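Local structure of CAIP (Helicobacter cinaedi, 5LBH) at residues A[3-8]-A[62-67]; A[12-17]-A[75-80]; A[23-28]-A[85-90]. The protein binds iron as a Dps-like mini-ferritin of twelve subunits and, as an antigen, promotes the differentiation of macrophages into foam cells. One frame throughout, in Å; residues are numbered along the deposited sequence.

Contact 1: residues A[3-8]-A[62-67]; sequences KVVELL and LGEMPY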
ATOM      1  N   LYS A   3     -18.590  42.299   1.275  1.00 40.79           N
ATOM      2  CA  LYS A   3     -19.090  41.085   1.922  1.00 36.51           C
ATOM      3  C   LYS A   3     -18.387  39.762   1.528  1.00 42.50           C
ATOM      4  O   LYS A   3     -18.134  39.455   0.352  1.00 35.38           O
ATOM      5  CB  LYS A   3     -20.588  40.964   1.671  1.00 44.30           C
ATOM      6  CG  LYS A   3     -21.207  39.726   2.231  1.00 39.53           C
ATOM      7  CD  LYS A   3     -21.129  39.774   3.715  1.00 41.92           C
ATOM      8  CE  LYS A   3     -21.371  38.406   4.256  1.00 40.90           C
ATOM      9  NZ  LYS A   3     -20.417  38.140   5.340  1.00 38.58           N
ATOM     10  N   VAL A   4     -18.098  38.976   2.568  1.00 41.45           N
ATOM     11  CA  VAL A   4     -17.424  37.698   2.395  1.00 38.85           C
ATOM     12  C   VAL A   4     -18.303  36.715   1.637  1.00 35.95           C
ATOM     13  O   VAL A   4     -17.859  36.081   0.670  1.00 35.52           O
ATOM     14  CB  VAL A   4     -17.015  37.153   3.774  1.00 40.29           C
ATOM     15  CG1 VAL A   4     -16.691  35.672   3.703  1.00 30.60           C
ATOM     16  CG2 VAL A   4     -15.853  37.978   4.321  1.00 38.29           C
ATOM     17  N   VAL A   5     -19.569  36.597   2.041  1.00 33.13           N
ATOM     18  CA  VAL A   5     -20.461  35.644   1.392  1.00 34.95           C
ATOM     19  C   VAL A   5     -20.660  36.015  -0.077  1.00 36.42           C
ATOM     20  O   VAL A   5     -20.673  35.141  -0.952  1.00 33.71           O
ATOM     21  CB  VAL A   5     -21.800  35.558   2.143  1.00 35.03           C
ATOM     22  CG1 VAL A   5     -22.808  34.742   1.346  1.00 32.72           C
ATOM     23  CG2 VAL A   5     -21.589  34.942   3.489  1.00 33.56           C
ATOM     24  N   GLU A   6     -20.788  37.313  -0.372  1.00 33.72           N
ATOM     25  CA  GLU A   6     -21.008  37.729  -1.753  1.00 34.72           C
ATOM     26  C   GLU A   6     -19.818  37.366  -2.631  1.00 31.53           C
ATOM     27  O   GLU A   6     -19.988  36.939  -3.774  1.00 34.57           O
ATOM     28  CB  GLU A   6     -21.301  39.231  -1.811  1.00 36.81           C
ATOM     29  CG  GLU A   6     -22.596  39.641  -1.077  1.00 47.89           C
ATOM     30  CD  GLU A   6     -22.693  41.154  -0.750  1.00 61.41           C
ATOM     31  OE1 GLU A   6     -23.660  41.565  -0.056  1.00 65.14           O
ATOM     32  OE2 GLU A   6     -21.797  41.932  -1.164  1.00 61.52           O
ATOM     33  N   LEU A   7     -18.603  37.519  -2.115  1.00 33.40           N
ATOM     34  CA  LEU A   7     -17.430  37.140  -2.902  1.00 33.91           C
ATOM     35  C   LEU A   7     -17.343  35.627  -3.065  1.00 32.52           C
ATOM     36  O   LEU A   7     -16.965  35.136  -4.134  1.00 30.15           O
ATOM     37  CB  LEU A   7     -16.161  37.714  -2.269  1.00 30.72           C
ATOM     38  CG  LEU A   7     -15.788  39.128  -2.720  1.00 34.54           C
ATOM     39  CD1 LEU A   7     -14.703  39.709  -1.845  1.00 29.95           C
ATOM     40  CD2 LEU A   7     -15.291  39.089  -4.165  1.00 32.46           C
ATOM     41  N   LEU A   8     -17.679  34.877  -2.011  1.00 33.25           N
ATOM     42  CA  LEU A   8     -17.678  33.422  -2.089  1.00 30.98           C
ATOM     43  C   LEU A   8     -18.638  32.893  -3.158  1.00 32.56           C
ATOM     44  O   LEU A   8     -18.279  31.978  -3.908  1.00 30.16           O
ATOM     45  CB  LEU A   8     -18.018  32.826  -0.728  1.00 31.79           C
ATOM     46  CG  LEU A   8     -16.988  32.847   0.402  1.00 34.79           C
ATOM     47  CD1 LEU A   8     -17.686  32.440   1.701  1.00 33.16           C
ATOM     48  CD2 LEU A   8     -15.761  31.968   0.124  1.00 25.12           C
ATOM     49  N   LEU A  62     -21.177  29.931   7.272  1.00 41.56           N
ATOM     50  CA  LEU A  62     -21.362  31.332   7.657  1.00 36.79           C
ATOM     51  C   LEU A  62     -22.839  31.728   7.709  1.00 42.61           C
ATOM     52  O   LEU A  62     -23.154  32.924   7.757  1.00 37.70           O
ATOM     53  CB  LEU A  62     -20.594  32.269   6.720  1.00 38.45           C
ATOM     54  CG  LEU A  62     -19.075  32.116   6.795  1.00 38.83           C
ATOM     55  CD1 LEU A  62     -18.305  32.784   5.622  1.00 31.24           C
ATOM     56  CD2 LEU A  62     -18.640  32.670   8.143  1.00 34.89           C
ATOM     57  N   GLY A  63     -23.746  30.757   7.580  1.00 48.02           N
ATOM     58  CA  GLY A  63     -25.164  31.001   7.764  1.00 38.43           C
ATOM     59  C   GLY A  63     -25.899  31.548   6.565  1.00 42.64           C
ATOM     60  O   GLY A  63     -26.919  32.226   6.731  1.00 41.68           O
ATOM     61  N   GLU A  64     -25.431  31.264   5.353  1.00 43.60           N
ATOM     62  CA  GLU A  64     -26.126  31.753   4.178  1.00 38.51           C
ATOM     63  C   GLU A  64     -26.317  30.616   3.203  1.00 37.98           C
ATOM     64  O   GLU A  64     -25.850  29.498   3.421  1.00 43.85           O
ATOM     65  CB  GLU A  64     -25.340  32.887   3.523  1.00 38.94           C
ATOM     66  CG  GLU A  64     -24.925  33.932   4.532  1.00 43.25           C
ATOM     67  CD  GLU A  64     -25.804  35.145   4.527  1.00 60.95           C
ATOM     68  OE1 GLU A  64     -26.731  35.194   5.370  1.00 65.77           O
ATOM     69  OE2 GLU A  64     -25.564  36.044   3.685  1.00 74.97           O
ATOM     70  N   MET A  65     -26.969  30.921   2.094  1.00 47.01           N
ATOM     71  CA  MET A  65     -27.218  29.932   1.061  1.00 45.25           C
ATOM     72  C   MET A  65     -26.360  30.268  -0.141  1.00 39.44           C
ATOM     73  O   MET A  65     -26.333  31.429  -0.571  1.00 42.95           O
ATOM     74  CB  MET A  65     -28.691  29.897   0.638  1.00 42.76           C
ATOM     75  CG  MET A  65     -29.712  29.439   1.682  1.00 45.27           C
ATOM     76  SD  MET A  65     -31.130  30.562   1.669  1.00 74.48           S
ATOM     77  CE  MET A  65     -31.628  30.515  -0.062  1.00 45.76           C
ATOM     78  N   PRO A  66     -25.640  29.307  -0.693  1.00 45.01           N
ATOM     79  CA  PRO A  66     -24.925  29.534  -1.952  1.00 39.49           C
ATOM     80  C   PRO A  66     -25.892  29.362  -3.114  1.00 39.49           C
ATOM     81  O   PRO A  66     -27.068  29.047  -2.936  1.00 41.85           O
ATOM     82  CB  PRO A  66     -23.835  28.453  -1.947  1.00 38.89           C
ATOM     83  CG  PRO A  66     -24.398  27.342  -1.085  1.00 37.00           C
ATOM     84  CD  PRO A  66     -25.445  27.941  -0.165  1.00 41.93           C
ATOM     85  N   TYR A  67     -25.376  29.556  -4.323  1.00 42.34           N
ATOM     86  CA  TYR A  67     -26.186  29.265  -5.493  1.00 39.58           C
ATOM     87  C   TYR A  67     -26.462  27.776  -5.553  1.00 37.15           C
ATOM     88  O   TYR A  67     -25.643  26.948  -5.146  1.00 34.37           O
ATOM     89  CB  TYR A  67     -25.494  29.718  -6.768  1.00 37.61           C
ATOM     90  CG  TYR A  67     -25.344  31.207  -6.863  1.00 40.06           C
ATOM     91  CD1 TYR A  67     -26.467  32.042  -6.855  1.00 36.33           C
ATOM     92  CD2 TYR A  67     -24.090  31.785  -7.009  1.00 34.96           C
ATOM     93  CE1 TYR A  67     -26.329  33.422  -6.961  1.00 35.77           C
ATOM     94  CE2 TYR A  67     -23.942  33.156  -7.123  1.00 33.49           C
ATOM     95  CZ  TYR A  67     -25.056  33.971  -7.095  1.00 39.89           C
ATOM     96  OH  TYR A  67     -24.883  35.337  -7.204  1.00 42.99           O
TER

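Contact 2: residues A[12-17]-A[75-80]; sequences QADASV and KAAKIK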
ATOM      1  N   GLN A  12     -18.031  30.829  -6.551  1.00 30.47           N
ATOM      2  CA  GLN A  12     -18.776  29.615  -6.848  1.00 31.13           C
ATOM      3  C   GLN A  12     -19.292  29.620  -8.286  1.00 37.63           C
ATOM      4  O   GLN A  12     -19.093  28.653  -9.034  1.00 32.96           O
ATOM      5  CB  GLN A  12     -19.929  29.463  -5.855  1.00 28.34           C
ATOM      6  CG  GLN A  12     -20.651  28.137  -5.964  1.00 31.94           C
ATOM      7  CD  GLN A  12     -22.024  28.145  -5.324  1.00 33.38           C
ATOM      8  OE1 GLN A  12     -22.447  29.140  -4.749  1.00 35.73           O
ATOM      9  NE2 GLN A  12     -22.732  27.030  -5.430  1.00 34.71           N
ATOM     10  N   ALA A  13     -19.949  30.713  -8.693  1.00 37.01           N
ATOM     11  CA  ALA A  13     -20.541  30.765 -10.025  1.00 40.20           C
ATOM     12  C   ALA A  13     -19.474  30.711 -11.113  1.00 39.36           C
ATOM     13  O   ALA A  13     -19.638  30.012 -12.122  1.00 36.83           O
ATOM     14  CB  ALA A  13     -21.408  32.015 -10.169  1.00 33.90           C
ATOM     15  N   ASP A  14     -18.381  31.453 -10.938  1.00 33.88           N
ATOM     16  CA  ASP A  14     -17.332  31.414 -11.947  1.00 31.99           C
ATOM     17  C   ASP A  14     -16.627  30.064 -11.963  1.00 34.72           C
ATOM     18  O   ASP A  14     -16.173  29.628 -13.032  1.00 33.35           O
ATOM     19  CB  ASP A  14     -16.340  32.555 -11.725  1.00 34.32           C
ATOM     20  CG  ASP A  14     -16.959  33.933 -11.976  1.00 36.96           C
ATOM     21  OD1 ASP A  14     -17.645  34.154 -13.011  1.00 37.53           O
ATOM     22  OD2 ASP A  14     -16.754  34.806 -11.112  1.00 35.93           O
ATOM     23  N   ALA A  15     -16.509  29.393 -10.800  1.00 31.10           N
ATOM     24  CA  ALA A  15     -15.924  28.048 -10.787  1.00 30.20           C
ATOM     25  C   ALA A  15     -16.757  27.080 -11.618  1.00 32.24           C
ATOM     26  O   ALA A  15     -16.205  26.267 -12.370  1.00 30.95           O
ATOM     27  CB  ALA A  15     -15.764  27.509  -9.366  1.00 25.62           C
ATOM     28  N   SER A  16     -18.087  27.139 -11.494  1.00 31.31           N
ATOM     29  CA  SER A  16     -18.899  26.178 -12.240  1.00 36.78           C
ATOM     30  C   SER A  16     -18.815  26.429 -13.740  1.00 33.73           C
ATOM     31  O   SER A  16     -18.836  25.477 -14.521  1.00 37.56           O
ATOM     32  CB  SER A  16     -20.363  26.178 -11.765  1.00 32.50           C
ATOM     33  OG  SER A  16     -21.066  27.350 -12.117  1.00 44.57           O
ATOM     34  N   VAL A  17     -18.704  27.689 -14.162  1.00 36.02           N
ATOM     35  CA  VAL A  17     -18.549  27.973 -15.587  1.00 33.00           C
ATOM     36  C   VAL A  17     -17.165  27.562 -16.071  1.00 32.34           C
ATOM     37  O   VAL A  17     -17.022  26.957 -17.134  1.00 30.88           O
ATOM     38  CB  VAL A  17     -18.850  29.456 -15.867  1.00 38.78           C
ATOM     39  CG1 VAL A  17     -18.493  29.827 -17.310  1.00 37.38           C
ATOM     40  CG2 VAL A  17     -20.334  29.745 -15.571  1.00 32.73           C
ATOM     41  N   LYS A  75     -26.152  33.329 -14.523  1.00 36.38           N
ATOM     42  CA  LYS A  75     -26.389  34.763 -14.535  1.00 43.33           C
ATOM     43  C   LYS A  75     -25.402  35.506 -13.634  1.00 38.81           C
ATOM     44  O   LYS A  75     -25.063  36.660 -13.923  1.00 38.49           O
ATOM     45  CB  LYS A  75     -27.858  35.050 -14.195  1.00 41.20           C
ATOM     46  CG  LYS A  75     -28.772  34.826 -15.395  1.00 49.41           C
ATOM     47  CD  LYS A  75     -28.907  33.377 -15.785  1.00 59.46           C
ATOM     48  CE  LYS A  75     -29.399  33.107 -17.130  1.00 57.60           C
ATOM     49  NZ  LYS A  75     -28.526  33.446 -18.200  1.00 53.34           N
ATOM     50  N   ALA A  76     -24.864  34.852 -12.597  1.00 36.87           N
ATOM     51  CA  ALA A  76     -23.870  35.507 -11.744  1.00 35.83           C
ATOM     52  C   ALA A  76     -22.458  35.450 -12.317  1.00 38.65           C
ATOM     53  O   ALA A  76     -21.633  36.315 -11.991  1.00 42.28           O
ATOM     54  CB  ALA A  76     -23.876  34.898 -10.346  1.00 31.91           C
ATOM     55  N   ALA A  77     -22.169  34.482 -13.177  1.00 35.08           N
ATOM     56  CA  ALA A  77     -20.799  34.267 -13.607  1.00 38.96           C
ATOM     57  C   ALA A  77     -20.308  35.452 -14.422  1.00 39.34           C
ATOM     58  O   ALA A  77     -21.030  35.986 -15.266  1.00 36.91           O
ATOM     59  CB  ALA A  77     -20.702  32.994 -14.438  1.00 37.37           C
ATOM     60  N   LYS A  78     -19.084  35.886 -14.144  1.00 37.94           N
ATOM     61  CA  LYS A  78     -18.444  36.846 -15.025  1.00 37.09           C
ATOM     62  C   LYS A  78     -17.527  36.185 -16.040  1.00 42.45           C
ATOM     63  O   LYS A  78     -17.252  36.786 -17.086  1.00 45.92           O
ATOM     64  CB  LYS A  78     -17.660  37.877 -14.214  1.00 35.42           C
ATOM     65  CG  LYS A  78     -18.567  38.673 -13.319  1.00 42.58           C
ATOM     66  CD  LYS A  78     -17.960  39.992 -12.925  1.00 42.27           C
ATOM     67  CE  LYS A  78     -18.976  40.817 -12.146  1.00 38.94           C
ATOM     68  NZ  LYS A  78     -18.569  42.266 -12.081  1.00 54.28           N
ATOM     69  N   ILE A  79     -17.050  34.970 -15.767  1.00 41.89           N
ATOM     70  CA  ILE A  79     -16.247  34.258 -16.749  1.00 40.12           C
ATOM     71  C   ILE A  79     -17.134  33.872 -17.920  1.00 39.16           C
ATOM     72  O   ILE A  79     -18.241  33.354 -17.730  1.00 38.06           O
ATOM     73  CB  ILE A  79     -15.566  33.041 -16.104  1.00 41.15           C
ATOM     74  CG1 ILE A  79     -14.393  33.536 -15.274  1.00 40.97           C
ATOM     75  CG2 ILE A  79     -15.064  32.052 -17.158  1.00 36.46           C
ATOM     76  CD1 ILE A  79     -13.629  32.492 -14.651  1.00 35.79           C
ATOM     77  N   LYS A  80     -16.663  34.144 -19.137  1.00 43.34           N
ATOM     78  CA  LYS A  80     -17.471  33.918 -20.330  1.00 42.69           C
ATOM     79  C   LYS A  80     -17.408  32.457 -20.741  1.00 38.76           C
ATOM     80  O   LYS A  80     -16.364  31.816 -20.624  1.00 34.97           O
ATOM     81  CB  LYS A  80     -16.986  34.790 -21.489  1.00 43.98           C
ATOM     82  CG  LYS A  80     -16.885  36.280 -21.175  1.00 46.35           C
ATOM     83  CD  LYS A  80     -18.220  36.979 -21.288  1.00 51.23           C
ATOM     84  CE  LYS A  80     -18.079  38.488 -21.031  1.00 72.39           C
ATOM     85  NZ  LYS A  80     -17.092  39.140 -21.954  1.00 74.63           N
TER

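Contact 3: residues A[23-28]-A[85-90]; sequences HNFHWN and TSFCSK. With FE (Fe (III) ion), chain V.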
ATOM      1  N   HIS A  23     -13.463  21.418 -19.437  1.00 26.85           N
ATOM      2  CA  HIS A  23     -13.797  20.160 -20.113  1.00 32.13           C
ATOM      3  C   HIS A  23     -13.728  20.336 -21.634  1.00 33.33           C
ATOM      4  O   HIS A  23     -13.250  19.458 -22.361  1.00 30.74           O
ATOM      5  CB  HIS A  23     -15.194  19.690 -19.695  1.00 28.87           C
ATOM      6  CG  HIS A  23     -15.219  18.889 -18.428  1.00 39.17           C
ATOM      7  ND1 HIS A  23     -15.298  19.474 -17.180  1.00 40.10           N
ATOM      8  CD2 HIS A  23     -15.243  17.550 -18.214  1.00 35.74           C
ATOM      9  CE1 HIS A  23     -15.335  18.534 -16.251  1.00 31.11           C
ATOM     10  NE2 HIS A  23     -15.307  17.360 -16.853  1.00 37.07           N
ATOM     11  N   ASN A  24     -14.169  21.491 -22.124  1.00 29.65           N
ATOM     12  CA  ASN A  24     -14.098  21.787 -23.546  1.00 29.83           C
ATOM     13  C   ASN A  24     -12.644  21.846 -24.030  1.00 33.13           C
ATOM     14  O   ASN A  24     -12.298  21.236 -25.048  1.00 32.56           O
ATOM     15  CB  ASN A  24     -14.869  23.086 -23.790  1.00 34.68           C
ATOM     16  CG  ASN A  24     -14.839  23.548 -25.215  1.00 30.66           C
ATOM     17  OD1 ASN A  24     -14.454  22.820 -26.116  1.00 30.20           O
ATOM     18  ND2 ASN A  24     -15.309  24.773 -25.432  1.00 35.22           N
ATOM     19  N   PHE A  25     -11.764  22.544 -23.300  1.00 31.45           N
ATOM     20  CA  PHE A  25     -10.336  22.486 -23.633  1.00 34.68           C
ATOM     21  C   PHE A  25      -9.813  21.052 -23.590  1.00 37.21           C
ATOM     22  O   PHE A  25      -9.018  20.633 -24.444  1.00 36.50           O
ATOM     23  CB  PHE A  25      -9.523  23.351 -22.665  1.00 33.08           C
ATOM     24  CG  PHE A  25      -9.860  24.811 -22.715  1.00 33.04           C
ATOM     25  CD1 PHE A  25     -10.398  25.374 -23.861  1.00 30.83           C
ATOM     26  CD2 PHE A  25      -9.631  25.622 -21.617  1.00 28.30           C
ATOM     27  CE1 PHE A  25     -10.706  26.723 -23.909  1.00 30.77           C
ATOM     28  CE2 PHE A  25      -9.926  26.973 -21.656  1.00 36.34           C
ATOM     29  CZ  PHE A  25     -10.468  27.528 -22.807  1.00 35.81           C
ATOM     30  N   HIS A  26     -10.249  20.295 -22.587  1.00 35.86           N
ATOM     31  CA  HIS A  26      -9.807  18.922 -22.393  1.00 32.11           C
ATOM     32  C   HIS A  26     -10.192  18.034 -23.574  1.00 34.88           C
ATOM     33  O   HIS A  26      -9.416  17.166 -23.982  1.00 36.89           O
ATOM     34  CB  HIS A  26     -10.407  18.420 -21.082  1.00 30.39           C
ATOM     35  CG  HIS A  26     -10.153  16.980 -20.792  1.00 39.20           C
ATOM     36  ND1 HIS A  26      -8.904  16.485 -20.471  1.00 37.66           N
ATOM     37  CD2 HIS A  26     -11.006  15.929 -20.723  1.00 39.80           C
ATOM     38  CE1 HIS A  26      -8.999  15.189 -20.237  1.00 36.58           C
ATOM     39  NE2 HIS A  26     -10.261  14.828 -20.382  1.00 40.71           N
ATOM     40  N   TRP A  27     -11.387  18.236 -24.133  1.00 34.08           N
ATOM     41  CA  TRP A  27     -11.897  17.388 -25.207  1.00 29.91           C
ATOM     42  C   TRP A  27     -11.376  17.788 -26.591  1.00 32.42           C
ATOM     43  O   TRP A  27     -11.230  16.925 -27.465  1.00 32.35           O
ATOM     44  CB  TRP A  27     -13.422  17.442 -25.239  1.00 29.28           C
ATOM     45  CG  TRP A  27     -14.114  16.944 -24.027  1.00 32.82           C
ATOM     46  CD1 TRP A  27     -13.731  15.906 -23.227  1.00 33.83           C
ATOM     47  CD2 TRP A  27     -15.349  17.440 -23.487  1.00 30.14           C
ATOM     48  NE1 TRP A  27     -14.643  15.735 -22.210  1.00 36.09           N
ATOM     49  CE2 TRP A  27     -15.646  16.660 -22.345  1.00 31.26           C
ATOM     50  CE3 TRP A  27     -16.222  18.474 -23.849  1.00 29.30           C
ATOM     51  CZ2 TRP A  27     -16.774  16.884 -21.557  1.00 32.57           C
ATOM     52  CZ3 TRP A  27     -17.340  18.702 -23.075  1.00 33.71           C
ATOM     53  CH2 TRP A  27     -17.612  17.908 -21.934  1.00 36.49           C
ATOM     54  N   ASN A  28     -11.143  19.082 -26.833  1.00 32.16           N
ATOM     55  CA  ASN A  28     -11.008  19.608 -28.189  1.00 30.50           C
ATOM     56  C   ASN A  28      -9.620  20.168 -28.481  1.00 37.36           C
ATOM     57  O   ASN A  28      -9.463  20.943 -29.439  1.00 37.00           O
ATOM     58  CB  ASN A  28     -12.066  20.682 -28.443  1.00 26.01           C
ATOM     59  CG  ASN A  28     -13.483  20.123 -28.404  1.00 27.84           C
ATOM     60  OD1 ASN A  28     -13.749  19.054 -28.939  1.00 31.27           O
ATOM     61  ND2 ASN A  28     -14.405  20.864 -27.798  1.00 32.90           N
ATOM     62  N   THR A  85     -14.851  24.969 -30.612  1.00 34.78           N
ATOM     63  CA  THR A  85     -14.805  23.528 -30.383  1.00 33.05           C
ATOM     64  C   THR A  85     -13.501  22.912 -30.862  1.00 31.83           C
ATOM     65  O   THR A  85     -13.476  21.730 -31.218  1.00 30.92           O
ATOM     66  CB  THR A  85     -15.991  22.804 -31.057  1.00 34.22           C
ATOM     67  OG1 THR A  85     -15.717  22.598 -32.453  1.00 42.66           O
ATOM     68  CG2 THR A  85     -17.317  23.515 -30.861  1.00 38.00           C
ATOM     69  N   SER A  86     -12.433  23.694 -30.930  1.00 32.50           N
ATOM     70  CA  SER A  86     -11.160  23.169 -31.395  1.00 30.85           C
ATOM     71  C   SER A  86     -10.079  24.136 -30.933  1.00 30.69           C
ATOM     72  O   SER A  86     -10.242  25.347 -31.083  1.00 32.00           O
ATOM     73  CB  SER A  86     -11.193  23.014 -32.928  1.00 31.05           C
ATOM     74  OG  SER A  86     -10.060  22.339 -33.429  1.00 42.24           O
ATOM     75  N   PHE A  87      -9.017  23.623 -30.315  1.00 31.09           N
ATOM     76  CA  PHE A  87      -7.982  24.498 -29.778  1.00 30.75           C
ATOM     77  C   PHE A  87      -6.604  23.894 -29.981  1.00 32.94           C
ATOM     78  O   PHE A  87      -6.423  22.681 -29.880  1.00 36.95           O
ATOM     79  CB  PHE A  87      -8.194  24.771 -28.280  1.00 33.66           C
ATOM     80  CG  PHE A  87      -9.597  25.183 -27.935  1.00 33.88           C
ATOM     81  CD1 PHE A  87     -10.547  24.227 -27.600  1.00 29.83           C
ATOM     82  CD2 PHE A  87      -9.968  26.525 -27.967  1.00 28.89           C
ATOM     83  CE1 PHE A  87     -11.841  24.602 -27.300  1.00 32.74           C
ATOM     84  CE2 PHE A  87     -11.250  26.908 -27.662  1.00 34.14           C
ATOM     85  CZ  PHE A  87     -12.192  25.950 -27.322  1.00 35.68           C
ATOM     86  N   CYS A  88      -5.643  24.745 -30.308  1.00 34.56           N
ATOM     87  CA  CYS A  88      -4.256  24.361 -30.141  1.00 37.33           C
ATOM     88  C   CYS A  88      -3.827  24.634 -28.698  1.00 38.99           C
ATOM     89  O   CYS A  88      -4.487  25.360 -27.949  1.00 41.18           O
ATOM     90  CB  CYS A  88      -3.376  25.077 -31.171  1.00 34.67           C
ATOM     91  SG  CYS A  88      -3.090  26.799 -30.891  1.00 44.26           S
ATOM     92  N   SER A  89      -2.725  24.008 -28.306  1.00 43.07           N
ATOM     93  CA  SER A  89      -2.301  24.029 -26.914  1.00 33.56           C
ATOM     94  C   SER A  89      -1.852  25.413 -26.467  1.00 39.73           C
ATOM     95  O   SER A  89      -1.975  25.743 -25.284  1.00 39.04           O
ATOM     96  CB  SER A  89      -1.179  23.021 -26.716  1.00 40.02           C
ATOM     97  OG  SER A  89      -1.596  22.016 -25.811  1.00 51.83           O
ATOM     98  N   LYS A  90      -1.324  26.237 -27.377  1.00 37.18           N
ATOM     99  CA  LYS A  90      -0.928  27.578 -26.966  1.00 36.96           C
ATOM    100  C   LYS A  90      -2.145  28.463 -26.708  1.00 39.94           C
ATOM    101  O   LYS A  90      -2.118  29.314 -25.815  1.00 45.52           O
ATOM    102  CB  LYS A  90      -0.012  28.210 -28.013  1.00 34.96           C
ATOM    103  CG  LYS A  90       0.793  29.384 -27.489  1.00 40.28           C
ATOM    104  CD  LYS A  90       0.763  30.570 -28.445  1.00 49.90           C
ATOM    105  CE  LYS A  90      -0.675  30.864 -28.886  1.00 58.98           C
ATOM    106  NZ  LYS A  90      -0.854  32.139 -29.662  1.00 67.10           N
TER
HETATM  107 FE    FE V 201     -11.480  12.754 -20.231  1.00 66.80          FE
HETATM  108  O   HOH W   1      -9.879  10.735 -20.349  1.00 38.73           O

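Contact 1: residues A[3-8]-A[62-67]
Val-5, in the first turn of helix 4-28, faces Glu-64 in the loop that follows helix 34-61, with their CA atoms 7.4 Å apart. The loop leaves its helix through a Schellman motif: Gly-63, at positive phi (83°), is the C-prime residue, and the N atoms of Gly-63 and Glu-64 turn back to the carbonyl groups of Leu-60 and Val-59. This turn places Leu-62 and Glu-64 against the start of the first helix of the ferritin-like bundle. No hydrogen bond joins the two segments; the contact is carried by aliphatic groups. CG of Glu-64, beside the backbone N (chi1 -49°), lies against both branches of Val-5, 3.6 Å from CG2. The bend at chi2 (-100°) brings the carboxylate back as well, OE2 of Glu-64 coming to 3.8 Å from Val-5 CG1. That OE2 is 5.8 Å from Lys-3 NZ, too long for a salt bridge. Further in, Val-59 touches Leu-8 as well as Glu-64, and Leu-110 of helix 89-116 also packs on Leu-8. Leu-62 sets its CB near Val-5 CG2, while its CD1 serves Val-4 and Leu-8 alike, crossing each at about a right angle: CD1 lies 3.8 Å from Val-4 CG1 and 4.0 Å from Leu-8 CD1.

Contact 2: residues A[12-17]-A[75-80]
Asp-14 reaches out of helix 4-28 and, with one carboxylate oxygen, takes two successive backbone amides of the loop that leaves helix 70-76. The loop belongs to the long crossover between the second and third long helices of the bundle, which in Dps proteins carries a short extra helix. OD1 of Asp-14 accepts from Lys-78 N on its syn lone pair, in a bent bond (133°). The second bond, from Ile-79 N to the same OD1, is straighter (2.9 Å, 166°) and comes from above the carboxylate plane. Small apolar groups pack beside this grip: CB of Ala-13 meets CB of Ala-76 at 3.8 Å, and the two methyl groups of Val-17 divide their work, CG2 lying on Ala-77 CB and CG1 passing 3.6 Å from Ile-79 O. With its CG beside the backbone N (chi1 -67°), Asp-14 points OD1 at the loop. The other oxygen, OD2, is bonded to Tyr-102 OH and Gln-10 NE2, so both oxygens of the carboxylate are held; Gln-10 NE2 also bonds Ala-76 O and thus ties the end of helix 70-76 to the same cluster. Beyond these, Phe-103 and Tyr-102 of helix 89-116 pack on Ile-79, while Leu-70 of a second subunit packs on Val-17. CD1 of Ile-79 stands 4.0 Å from Asp-14 CB.

Contact 3: residues A[23-28]-A[85-90]
Phe-87 and Asn-28 bury the largest areas here, and each is held by the other's segment. Phe-87 lays its ring against the last turns of helix 4-28, where Phe-25 meets it in a T-shaped stack: the edge of Phe-25 is directed at the face of Phe-87, with the planes at 86° and the centroids 5.0 Å apart. CD1 of Phe-25 sits above the centre of the Phe-87 ring. At the rim of the same ring, Asn-24 OD1 lies in plane, 3.4 Å from Phe-87 CE1, so the ring is met over one face and at one edge. The backbone of Phe-87 is fixed too, since its N donates to Asn-28 O at 2.9 Å.

Asn-28 uses its side chain differently. With CG beside the backbone N (chi1 -65°), the amide turns back along its own helix and ND2 donates to Asn-24 OD1, which approaches close to the amide plane of Asn-28. Its other contact is with Thr-85: CG stands 3.2 Å from Thr-85 O, a packing contact without a hydrogen bond. Asn-24 ND2 in turn donates to Lys-84 O, so the two asparagines link the helix to the loop.

One residue from Phe-25, His-26 NE2 binds iron(III) at 2.4 Å together with Asp-53 and Glu-57 of a second subunit, as in the ferroxidase sites at Dps dimer interfaces. Trp-27 NE1 bonds Asp-53 OD2 of that subunit, a second-shell hold on a metal ligand. Around all this, Phe-87 also pairs through its backbone with Lys-30, in a short, weakly bonded parallel pairing of strands 29-30 and 87-88; Cys-88 then takes the N-cap position before helix 89-116, whose Ile-92 packs on both phenylalanines, while Thr-41 of helix 34-61 packs on Phe-25.

All three contacts use helix 4-28, met in turn near its start, its middle and its end by the connection running from the end of helix 34-61 to the start of helix 89-116. Both partners therefore advance in the same order along the chain. Contacts 1 and 2 have centres 15 Å apart and touch, Tyr-67 O lying 2.9 Å from Gln-12 NE2 in a probable hydrogen bond. Contact 3 is centred 19 Å from contact 2 and 32 Å from contact 1, across the chain's centre from the latter. The crossover is thus fastened along one helix of the bundle, and each contact also touches a second subunit, with the iron site beside contact 3.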